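Local coordinates for glycoside hydrolase family 88 protein (PDB 4Q88) that probably acts as a hydrolase on carbohydrate substrates, although its exact substrate and activity are unknown, at residues G255-S260 and S297-K302; S273-F278 and N305-T310; A82-T87 and A123-E128. All coordinates share one frame; numbering follows the deposited sequence.

Interaction 1: G255-S260 and S297-K302; sequences GYWTRS and SPIVEK
Ile299 and Lys302, one turn apart on helix 293-311, touch Trp257 and Gly255 of the loop joining helices 233-249 and 272-287 of the (alpha/alpha)6 barrel expected of this six-hairpin clan. The contact shows how such a loop can be fitted against a helix without one direct hydrogen bond across the two segments. The helix is kinked at the start of 297-302, where the nitrogens of Pro298 and Ile299 make no bond to the preceding turn. Ile299 is the apolar half of the joint. With CG1 beside the backbone N (chi1 -56°), its CG2 branch stands anti to that nitrogen and reaches the outer edge of the Trp257 indole near the ring plane. It sits 4.0 Å from Trp257 CH2 and equally far from Trp257 CZ2, and the two side chains cross at about a right angle. At its polar end the indole bonds through NE1 to the carbonyl of Ile247, which helps to set the orientation of the ring. The carbonyl of Ile299 accepts from Gln251 NE2, and the same nitrogen also bonds to Gly255 O, so one amide ties the two segments together indirectly. Val300 turns its side chain away and packs on Phe282, a residue that Trp257 also touches, while Glu301 forms a salt bridge with Arg354. Lys302 completes the turn. The start of its side chain points at the loop, with CB 3.9 Å from Gly255 CA, but the chain then leads away in the modelled conformer. Gly255 has a positive phi (105°) and no side chain, which allows a close backbone approach: Gly255 CA lies 3.6 Å from Lys302 O in a CA-H...O contact, with an angle of 158° at the hydrogen.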
loop_
_atom_site.group_PDB
_atom_site.type_symbol
_atom_site.label_atom_id
_atom_site.label_comp_id
_atom_site.label_asym_id
_atom_site.label_seq_id
_atom_site.Cartn_x
_atom_site.Cartn_y
_atom_site.Cartn_z
ATOM N N GLY A 255 8.948 8.616 -16.428
ATOM C CA GLY A 255 7.747 7.898 -15.987
ATOM C C GLY A 255 7.723 7.531 -14.498
ATOM O O GLY A 255 6.690 7.149 -13.987
ATOM N N TYR A 256 8.871 7.583 -13.813
ATOM C CA TYR A 256 8.878 7.333 -12.384
ATOM C C TYR A 256 8.631 8.630 -11.605
ATOM O O TYR A 256 8.594 9.737 -12.201
ATOM C CB TYR A 256 10.156 6.690 -11.962
ATOM C CG TYR A 256 11.423 7.501 -12.308
ATOM C CD1 TYR A 256 11.828 8.569 -11.523
ATOM C CD2 TYR A 256 12.234 7.152 -13.404
ATOM C CE1 TYR A 256 12.973 9.287 -11.824
ATOM C CE2 TYR A 256 13.383 7.882 -13.700
ATOM C CZ TYR A 256 13.737 8.927 -12.926
ATOM O OH TYR A 256 14.897 9.595 -13.264
ATOM N N TRP A 257 8.453 8.485 -10.286
ATOM C CA TRP A 257 8.440 9.596 -9.364
ATOM C C TRP A 257 9.674 9.531 -8.483
ATOM O O TRP A 257 10.085 8.432 -8.061
ATOM C CB TRP A 257 7.184 9.553 -8.502
ATOM C CG TRP A 257 5.939 9.971 -9.254
ATOM C CD1 TRP A 257 5.318 11.194 -9.179
ATOM C CD2 TRP A 257 5.107 9.159 -10.113
ATOM N NE1 TRP A 257 4.210 11.197 -9.979
ATOM C CE2 TRP A 257 4.056 9.982 -10.575
ATOM C CE3 TRP A 257 5.205 7.844 -10.616
ATOM C CZ2 TRP A 257 3.064 9.517 -11.452
ATOM C CZ3 TRP A 257 4.189 7.374 -11.449
ATOM C CH2 TRP A 257 3.159 8.215 -11.883
ATOM N N THR A 258 10.309 10.664 -8.234
ATOM C CA THR A 258 11.455 10.707 -7.311
ATOM C C THR A 258 11.053 10.679 -5.837
ATOM O O THR A 258 9.933 11.092 -5.457
ATOM C CB THR A 258 12.308 11.974 -7.573
ATOM O OG1 THR A 258 11.491 13.155 -7.529
ATOM C CG2 THR A 258 12.953 11.903 -8.915
ATOM N N ARG A 259 11.977 10.256 -4.985
ATOM C CA ARG A 259 11.680 10.046 -3.594
ATOM C C ARG A 259 11.152 11.303 -2.863
ATOM O O ARG A 259 10.309 11.172 -1.981
ATOM C CB ARG A 259 12.927 9.513 -2.902
ATOM C CG ARG A 259 13.254 8.053 -3.260
ATOM C CD ARG A 259 14.698 7.771 -2.853
ATOM N NE ARG A 259 15.606 8.251 -3.867
ATOM C CZ ARG A 259 16.915 8.364 -3.704
ATOM N NH1 ARG A 259 17.494 7.892 -2.574
ATOM N NH2 ARG A 259 17.660 8.854 -4.707
ATOM N N SER A 260 11.682 12.491 -3.195
ATOM C CA SER A 260 11.087 13.753 -2.802
ATOM C C SER A 260 10.339 14.261 -4.012
ATOM O O SER A 260 10.953 14.627 -5.036
ATOM C CB SER A 260 12.157 14.776 -2.321
ATOM O OG SER A 260 11.519 15.908 -1.789
ATOM N N SER A 297 -4.457 8.281 -18.971
ATOM C CA SER A 297 -3.829 7.143 -19.700
ATOM C C SER A 297 -2.341 7.458 -20.111
ATOM O O SER A 297 -1.497 6.631 -19.960
ATOM C CB SER A 297 -4.754 6.557 -20.823
ATOM O OG SER A 297 -5.948 5.914 -20.313
ATOM N N PRO A 298 -1.987 8.678 -20.504
ATOM C CA PRO A 298 -0.571 9.007 -20.744
ATOM C C PRO A 298 0.364 8.872 -19.519
ATOM O O PRO A 298 1.546 8.499 -19.628
ATOM C CB PRO A 298 -0.608 10.466 -21.189
ATOM C CG PRO A 298 -2.006 10.682 -21.658
ATOM C CD PRO A 298 -2.886 9.785 -20.865
ATOM N N ILE A 299 -0.171 9.204 -18.355
ATOM C CA ILE A 299 0.589 9.064 -17.098
ATOM C C ILE A 299 0.873 7.569 -16.858
ATOM O O ILE A 299 2.006 7.175 -16.510
ATOM C CB ILE A 299 -0.228 9.647 -15.904
ATOM C CG1 ILE A 299 -0.613 11.083 -16.175
ATOM C CG2 ILE A 299 0.488 9.480 -14.574
ATOM C CD1 ILE A 299 0.512 12.068 -16.358
ATOM N N VAL A 300 -0.164 6.735 -17.003
ATOM C CA VAL A 300 0.003 5.319 -16.754
ATOM C C VAL A 300 0.883 4.676 -17.828
ATOM O O VAL A 300 1.632 3.754 -17.520
ATOM C CB VAL A 300 -1.309 4.486 -16.580
ATOM C CG1 VAL A 300 -2.134 5.011 -15.431
ATOM C CG2 VAL A 300 -2.163 4.377 -17.801
ATOM N N GLU A 301 0.821 5.152 -19.059
ATOM C CA GLU A 301 1.680 4.532 -20.101
ATOM C C GLU A 301 3.166 4.766 -19.764
ATOM O O GLU A 301 3.963 3.841 -19.829
ATOM C CB GLU A 301 1.364 5.046 -21.505
ATOM C CG GLU A 301 -0.023 4.630 -22.012
ATOM C CD GLU A 301 -0.301 3.141 -21.964
ATOM O OE1 GLU A 301 0.610 2.338 -22.278
ATOM O OE2 GLU A 301 -1.447 2.755 -21.607
ATOM N N LYS A 302 3.512 5.987 -19.362
ATOM C CA LYS A 302 4.906 6.302 -19.010
ATOM C C LYS A 302 5.348 5.539 -17.774
ATOM O O LYS A 302 6.484 5.052 -17.710
ATOM C CB LYS A 302 5.089 7.799 -18.796
ATOM C CG LYS A 302 4.845 8.638 -20.043
ATOM C CD LYS A 302 4.777 10.129 -19.703
ATOM C CE LYS A 302 4.703 11.002 -20.948
ATOM N NZ LYS A 302 3.370 10.989 -21.620
#

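Interaction 2: S273-F278 and N305-T310; sequences SGTALF and NYLKTT
Thr275 OG1 has two partners: it bonds to the carbonyl of Glu271, one helical turn earlier, and accepts from the backbone N of Trp257. This fixes the rotation of the side chain (chi1 -57°, with CG2 anti to the backbone N), and the methyl rather than the hydroxyl faces helix 293-311. There CG2 comes 3.8 Å from Tyr306 CD2, the two side chains crossing at about a right angle, and it also meets Leu307 CD2 at 4.2 Å. The Tyr306 ring keeps its own polar end busy, since OH bonds to Thr272 OG1.

The second half of the interface belongs to Leu307, which lays both methyl branches against Ala276. CD1 lies 4.0 Å from Ala276 CA, and CD2 lies 4.2 Å from Ala276 CB. Both residues also touch helix 341-358, Ala276 through Ala346 and Leu307 through Phe347 and Ala350, which makes the site a three-helix junction. The segment axes are 10.5 Å apart and run at 132° to each other, steeply inclined but nearer antiparallel than parallel. All four touching residues are buried. With every hydroxyl among them satisfied elsewhere, what passes between the two helices is van der Waals packing of methyls, an aromatic ring and the Ala276 CA, and the bonds of Thr275 OG1 probably help to turn its methyl to the neighbouring helix.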
loop_
_atom_site.group_PDB
_atom_site.type_symbol
_atom_site.label_atom_id
_atom_site.label_comp_id
_atom_site.label_asym_id
_atom_site.label_seq_id
_atom_site.Cartn_x
_atom_site.Cartn_y
_atom_site.Cartn_z
ATOM N N SER A 273 9.108 1.788 -5.773
ATOM C CA SER A 273 7.988 1.428 -4.902
ATOM C C SER A 273 6.917 2.492 -4.911
ATOM O O SER A 273 5.739 2.171 -5.072
ATOM C CB SER A 273 8.435 1.098 -3.485
ATOM O OG SER A 273 9.104 2.191 -2.857
ATOM N N GLY A 274 7.293 3.764 -4.816
ATOM C CA GLY A 274 6.298 4.825 -4.979
ATOM C C GLY A 274 5.615 4.781 -6.337
ATOM O O GLY A 274 4.375 4.696 -6.458
ATOM N N THR A 275 6.439 4.687 -7.361
ATOM C CA THR A 275 5.971 4.593 -8.724
ATOM C C THR A 275 4.959 3.480 -8.875
ATOM O O THR A 275 3.936 3.695 -9.526
ATOM C CB THR A 275 7.149 4.393 -9.706
ATOM O OG1 THR A 275 8.077 5.492 -9.541
ATOM C CG2 THR A 275 6.696 4.313 -11.077
ATOM N N ALA A 276 5.238 2.310 -8.308
ATOM C CA ALA A 276 4.333 1.148 -8.544
ATOM C C ALA A 276 2.994 1.365 -7.840
ATOM O O ALA A 276 1.922 1.071 -8.393
ATOM C CB ALA A 276 4.989 -0.135 -8.034
ATOM N N LEU A 277 3.043 1.904 -6.630
ATOM C CA LEU A 277 1.811 2.230 -5.892
ATOM C C LEU A 277 0.967 3.267 -6.616
ATOM O O LEU A 277 -0.278 3.128 -6.722
ATOM C CB LEU A 277 2.115 2.665 -4.482
ATOM C CG LEU A 277 2.731 1.533 -3.611
ATOM C CD1 LEU A 277 3.436 2.175 -2.443
ATOM C CD2 LEU A 277 1.665 0.566 -3.173
ATOM N N PHE A 278 1.625 4.291 -7.133
ATOM C CA PHE A 278 0.896 5.304 -7.925
ATOM C C PHE A 278 0.278 4.670 -9.174
ATOM O O PHE A 278 -0.856 4.953 -9.534
ATOM C CB PHE A 278 1.795 6.432 -8.356
ATOM C CG PHE A 278 2.327 7.299 -7.205
ATOM C CD1 PHE A 278 1.503 7.711 -6.186
ATOM C CD2 PHE A 278 3.626 7.737 -7.225
ATOM C CE1 PHE A 278 1.952 8.556 -5.189
ATOM C CE2 PHE A 278 4.112 8.541 -6.205
ATOM C CZ PHE A 278 3.277 8.940 -5.167
ATOM N N ASN A 305 5.568 1.755 -18.489
ATOM C CA ASN A 305 6.745 1.519 -19.330
ATOM C C ASN A 305 8.035 1.533 -18.500
ATOM O O ASN A 305 8.906 0.665 -18.656
ATOM C CB ASN A 305 6.840 2.516 -20.488
ATOM C CG ASN A 305 8.069 2.259 -21.336
ATOM O OD1 ASN A 305 8.178 1.218 -21.978
ATOM N ND2 ASN A 305 9.038 3.152 -21.263
ATOM N N TYR A 306 8.115 2.463 -17.547
ATOM C CA TYR A 306 9.249 2.459 -16.603
ATOM C C TYR A 306 9.304 1.160 -15.790
ATOM O O TYR A 306 10.376 0.539 -15.632
ATOM C CB TYR A 306 9.188 3.659 -15.631
ATOM C CG TYR A 306 10.056 3.386 -14.409
ATOM C CD1 TYR A 306 11.394 3.666 -14.421
ATOM C CD2 TYR A 306 9.509 2.841 -13.244
ATOM C CE1 TYR A 306 12.182 3.420 -13.316
ATOM C CE2 TYR A 306 10.295 2.551 -12.134
ATOM C CZ TYR A 306 11.640 2.859 -12.187
ATOM O OH TYR A 306 12.434 2.564 -11.129
ATOM N N LEU A 307 8.159 0.746 -15.247
ATOM C CA LEU A 307 8.129 -0.440 -14.414
ATOM C C LEU A 307 8.568 -1.687 -15.220
ATOM O O LEU A 307 9.285 -2.533 -14.684
ATOM C CB LEU A 307 6.744 -0.693 -13.847
ATOM C CG LEU A 307 6.337 0.365 -12.777
ATOM C CD1 LEU A 307 4.890 0.214 -12.381
ATOM C CD2 LEU A 307 7.228 0.213 -11.557
ATOM N N LYS A 308 8.063 -1.792 -16.444
ATOM C CA LYS A 308 8.246 -3.008 -17.284
ATOM C C LYS A 308 9.661 -3.051 -17.847
ATOM O O LYS A 308 10.234 -4.130 -17.997
ATOM C CB LYS A 308 7.224 -3.001 -18.416
ATOM C CG LYS A 308 7.384 -4.033 -19.510
ATOM C CD LYS A 308 6.424 -3.745 -20.659
ATOM C CE LYS A 308 6.149 -5.011 -21.459
ATOM N NZ LYS A 308 5.278 -4.723 -22.646
ATOM N N THR A 309 10.222 -1.888 -18.150
ATOM C CA THR A 309 11.496 -1.775 -18.890
ATOM C C THR A 309 12.700 -1.585 -17.985
ATOM O O THR A 309 13.797 -2.079 -18.283
ATOM C CB THR A 309 11.493 -0.575 -19.867
ATOM O OG1 THR A 309 10.360 -0.650 -20.726
ATOM C CG2 THR A 309 12.757 -0.548 -20.715
ATOM N N THR A 310 12.519 -0.839 -16.897
ATOM C CA THR A 310 13.621 -0.491 -16.014
ATOM C C THR A 310 13.587 -1.204 -14.663
ATOM O O THR A 310 14.597 -1.742 -14.216
ATOM C CB THR A 310 13.696 1.035 -15.843
ATOM O OG1 THR A 310 13.908 1.641 -17.124
ATOM C CG2 THR A 310 14.794 1.444 -14.903
#

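Interaction 3: A82-T87 and A123-E128; sequences AEWRST and AREVME. With EDO (1,2-ethanediol), chain D.
Trp84 reaches helix 117-132 with the far end of its indole, where the corner atom CH2 meets two successive residues, Glu125 and Val126. With CG anti to its own carbonyl carbon (chi1 -71°), the ring leaves the loop between helices 58-70 and 103-113 and joins it to helix 117-132, although the nearest CA atoms, those of Trp84 and Val126, are 9.8 Å apart. On one partner the touch is apolar: Trp84 CH2 lies 4.1 Å from Val126 CG2. On the other it is the carboxylate of an extended glutamate, with Trp84 CH2 3.9 Å from Glu125 OE2 and the ring and carboxylate planes 61° apart. That carboxylate has stronger partners, since OE2 forms a salt bridge with Lys81 and OE1 one with Arg122. Val95 packs on both Trp84 and Val126, and Phe104 of helix 103-113 touches Val126 as well.

Elsewhere on the helix, Arg124 and Glu128 form a side-on salt bridge spanning one turn. Arg124 NE reaches Glu128 OE2 at 2.9 Å, nearly straight at 173°, while NH2 grips OE1 from the syn side; Tyr164 OH adds a further bond to OE2. At the far end of 82-87 a molecule of 1,2-ethanediol, probably from the crystallisation liquor, shares a hydrogen bond of 2.7 Å between its O2 and Thr87 OG1, and lies along the side chain of Arg85. Across the contact itself only van der Waals touches are made; the nearby carboxylate, already paired with two basic side chains, probably owes its position mainly to them rather than to the indole.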
loop_
_atom_site.group_PDB
_atom_site.type_symbol
_atom_site.label_atom_id
_atom_site.label_comp_id
_atom_site.label_asym_id
_atom_site.label_seq_id
_atom_site.Cartn_x
_atom_site.Cartn_y
_atom_site.Cartn_z
ATOM N N ALA A 82 -3.201 -4.517 28.600
ATOM C CA ALA A 82 -2.599 -3.455 29.366
ATOM C C ALA A 82 -1.225 -3.054 28.824
ATOM O O ALA A 82 -0.780 -1.942 29.091
ATOM C CB ALA A 82 -2.463 -3.845 30.820
ATOM N N GLU A 83 -0.511 -3.944 28.148
ATOM C CA GLU A 83 0.821 -3.585 27.607
ATOM C C GLU A 83 0.836 -3.214 26.115
ATOM O O GLU A 83 1.907 -2.908 25.547
ATOM C CB GLU A 83 1.848 -4.679 27.824
ATOM C CG GLU A 83 1.801 -5.829 26.844
ATOM C CD GLU A 83 2.810 -6.917 27.157
ATOM O OE1 GLU A 83 3.812 -6.609 27.839
ATOM O OE2 GLU A 83 2.623 -8.054 26.667
ATOM N N TRP A 84 -0.313 -3.292 25.455
ATOM C CA TRP A 84 -0.344 -3.075 24.005
ATOM C C TRP A 84 0.095 -1.650 23.633
ATOM O O TRP A 84 -0.287 -0.667 24.272
ATOM C CB TRP A 84 -1.736 -3.358 23.417
ATOM C CG TRP A 84 -2.092 -4.789 23.396
ATOM C CD1 TRP A 84 -1.351 -5.843 23.910
ATOM C CD2 TRP A 84 -3.247 -5.378 22.799
ATOM N NE1 TRP A 84 -2.000 -7.018 23.689
ATOM C CE2 TRP A 84 -3.177 -6.774 23.035
ATOM C CE3 TRP A 84 -4.356 -4.871 22.123
ATOM C CZ2 TRP A 84 -4.146 -7.667 22.558
ATOM C CZ3 TRP A 84 -5.337 -5.748 21.681
ATOM C CH2 TRP A 84 -5.226 -7.137 21.898
ATOM N N ARG A 85 0.975 -1.583 22.652
ATOM C CA ARG A 85 1.532 -0.319 22.172
ATOM C C ARG A 85 1.170 -0.071 20.729
ATOM O O ARG A 85 0.847 -1.006 19.968
ATOM C CB ARG A 85 3.041 -0.327 22.303
ATOM C CG ARG A 85 3.512 -0.495 23.715
ATOM C CD ARG A 85 4.950 -0.050 23.839
ATOM N NE ARG A 85 5.188 0.253 25.244
ATOM C CZ ARG A 85 5.910 1.271 25.691
ATOM N NH1 ARG A 85 6.531 2.099 24.845
ATOM N NH2 ARG A 85 6.011 1.446 27.005
ATOM N N SER A 86 1.186 1.216 20.362
ATOM C CA SER A 86 0.832 1.660 19.029
ATOM C C SER A 86 1.899 2.495 18.310
ATOM O O SER A 86 1.621 3.039 17.245
ATOM C CB SER A 86 -0.445 2.473 19.095
ATOM O OG SER A 86 -0.248 3.633 19.869
ATOM N N THR A 87 3.094 2.600 18.870
ATOM C CA THR A 87 4.228 3.211 18.190
ATOM C C THR A 87 5.098 2.128 17.563
ATOM O O THR A 87 4.762 0.954 17.656
ATOM C CB THR A 87 5.036 4.051 19.173
ATOM O OG1 THR A 87 5.445 3.209 20.254
ATOM C CG2 THR A 87 4.173 5.209 19.726
ATOM N N ALA A 123 -7.868 -10.639 14.414
ATOM C CA ALA A 123 -8.197 -9.350 13.761
ATOM C C ALA A 123 -9.357 -8.646 14.441
ATOM O O ALA A 123 -9.271 -7.459 14.690
ATOM C CB ALA A 123 -8.528 -9.542 12.309
ATOM N N ARG A 124 -10.454 -9.372 14.694
ATOM C CA ARG A 124 -11.612 -8.782 15.386
ATOM C C ARG A 124 -11.245 -8.365 16.791
ATOM O O ARG A 124 -11.600 -7.288 17.226
ATOM C CB ARG A 124 -12.795 -9.758 15.418
ATOM C CG ARG A 124 -13.516 -9.973 14.104
ATOM C CD ARG A 124 -14.821 -10.740 14.348
ATOM N NE ARG A 124 -15.587 -9.977 15.319
ATOM C CZ ARG A 124 -16.545 -10.438 16.105
ATOM N NH1 ARG A 124 -16.978 -11.692 16.020
ATOM N NH2 ARG A 124 -17.076 -9.614 16.987
ATOM N N GLU A 125 -10.527 -9.215 17.524
ATOM C CA GLU A 125 -10.153 -8.877 18.891
ATOM C C GLU A 125 -9.365 -7.567 18.933
ATOM O O GLU A 125 -9.661 -6.661 19.714
ATOM C CB GLU A 125 -9.282 -9.983 19.491
ATOM C CG GLU A 125 -8.782 -9.578 20.874
ATOM C CD GLU A 125 -7.715 -10.490 21.455
ATOM O OE1 GLU A 125 -7.117 -11.364 20.755
ATOM O OE2 GLU A 125 -7.464 -10.281 22.664
ATOM N N VAL A 126 -8.349 -7.491 18.079
ATOM C CA VAL A 126 -7.459 -6.331 18.090
ATOM C C VAL A 126 -8.181 -5.077 17.588
ATOM O O VAL A 126 -8.117 -4.031 18.239
ATOM C CB VAL A 126 -6.202 -6.592 17.242
ATOM C CG1 VAL A 126 -5.412 -5.285 17.051
ATOM C CG2 VAL A 126 -5.381 -7.713 17.890
HETATM N N MSE A 127 -8.873 -5.149 16.459
HETATM C CA MSE A 127 -9.432 -3.898 15.880
HETATM C C MSE A 127 -10.635 -3.415 16.665
HETATM O O MSE A 127 -10.805 -2.211 16.849
HETATM C CB MSE A 127 -9.832 -4.067 14.444
HETATM C CG MSE A 127 -8.723 -4.459 13.475
HETATM SE SE MSE A 127 -7.071 -3.447 13.649
HETATM C CE MSE A 127 -7.661 -1.656 13.192
ATOM N N GLU A 128 -11.432 -4.360 17.176
ATOM C CA GLU A 128 -12.553 -4.017 18.040
ATOM C C GLU A 128 -12.118 -3.432 19.366
ATOM O O GLU A 128 -12.709 -2.464 19.836
ATOM C CB GLU A 128 -13.584 -5.141 18.105
ATOM C CG GLU A 128 -14.207 -5.350 16.746
ATOM C CD GLU A 128 -14.879 -6.700 16.509
ATOM O OE1 GLU A 128 -15.259 -7.372 17.480
ATOM O OE2 GLU A 128 -15.035 -7.108 15.330
HETATM C C1 EDO D . 2.150 3.095 22.615
HETATM O O1 EDO D . 0.890 3.694 22.853
HETATM C C2 EDO D . 3.293 3.918 23.217
HETATM O O2 EDO D . 4.559 3.355 22.786
#

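Overall arrangement
Interactions 1 and 2 form one continuous patch. Their centres are about 7 Å apart, both use helix 293-311, and they touch directly where Tyr256 and Trp257 lie against helix 272-287 and Tyr306. Along the chain their segments alternate, so that loop, helix 272-287 and helix 293-311 are woven together within the C-terminal part of the barrel. Interaction 3 closes earlier in the sequence, on helix 117-132, and lies on the opposite side of the chain's centre, with its centre about 37 and 34 Å from those of interactions 1 and 2. Interactions 1 and 3 each seat a loop on a helix, whereas interaction 2 packs two helices, at separate places of one mostly helical fold.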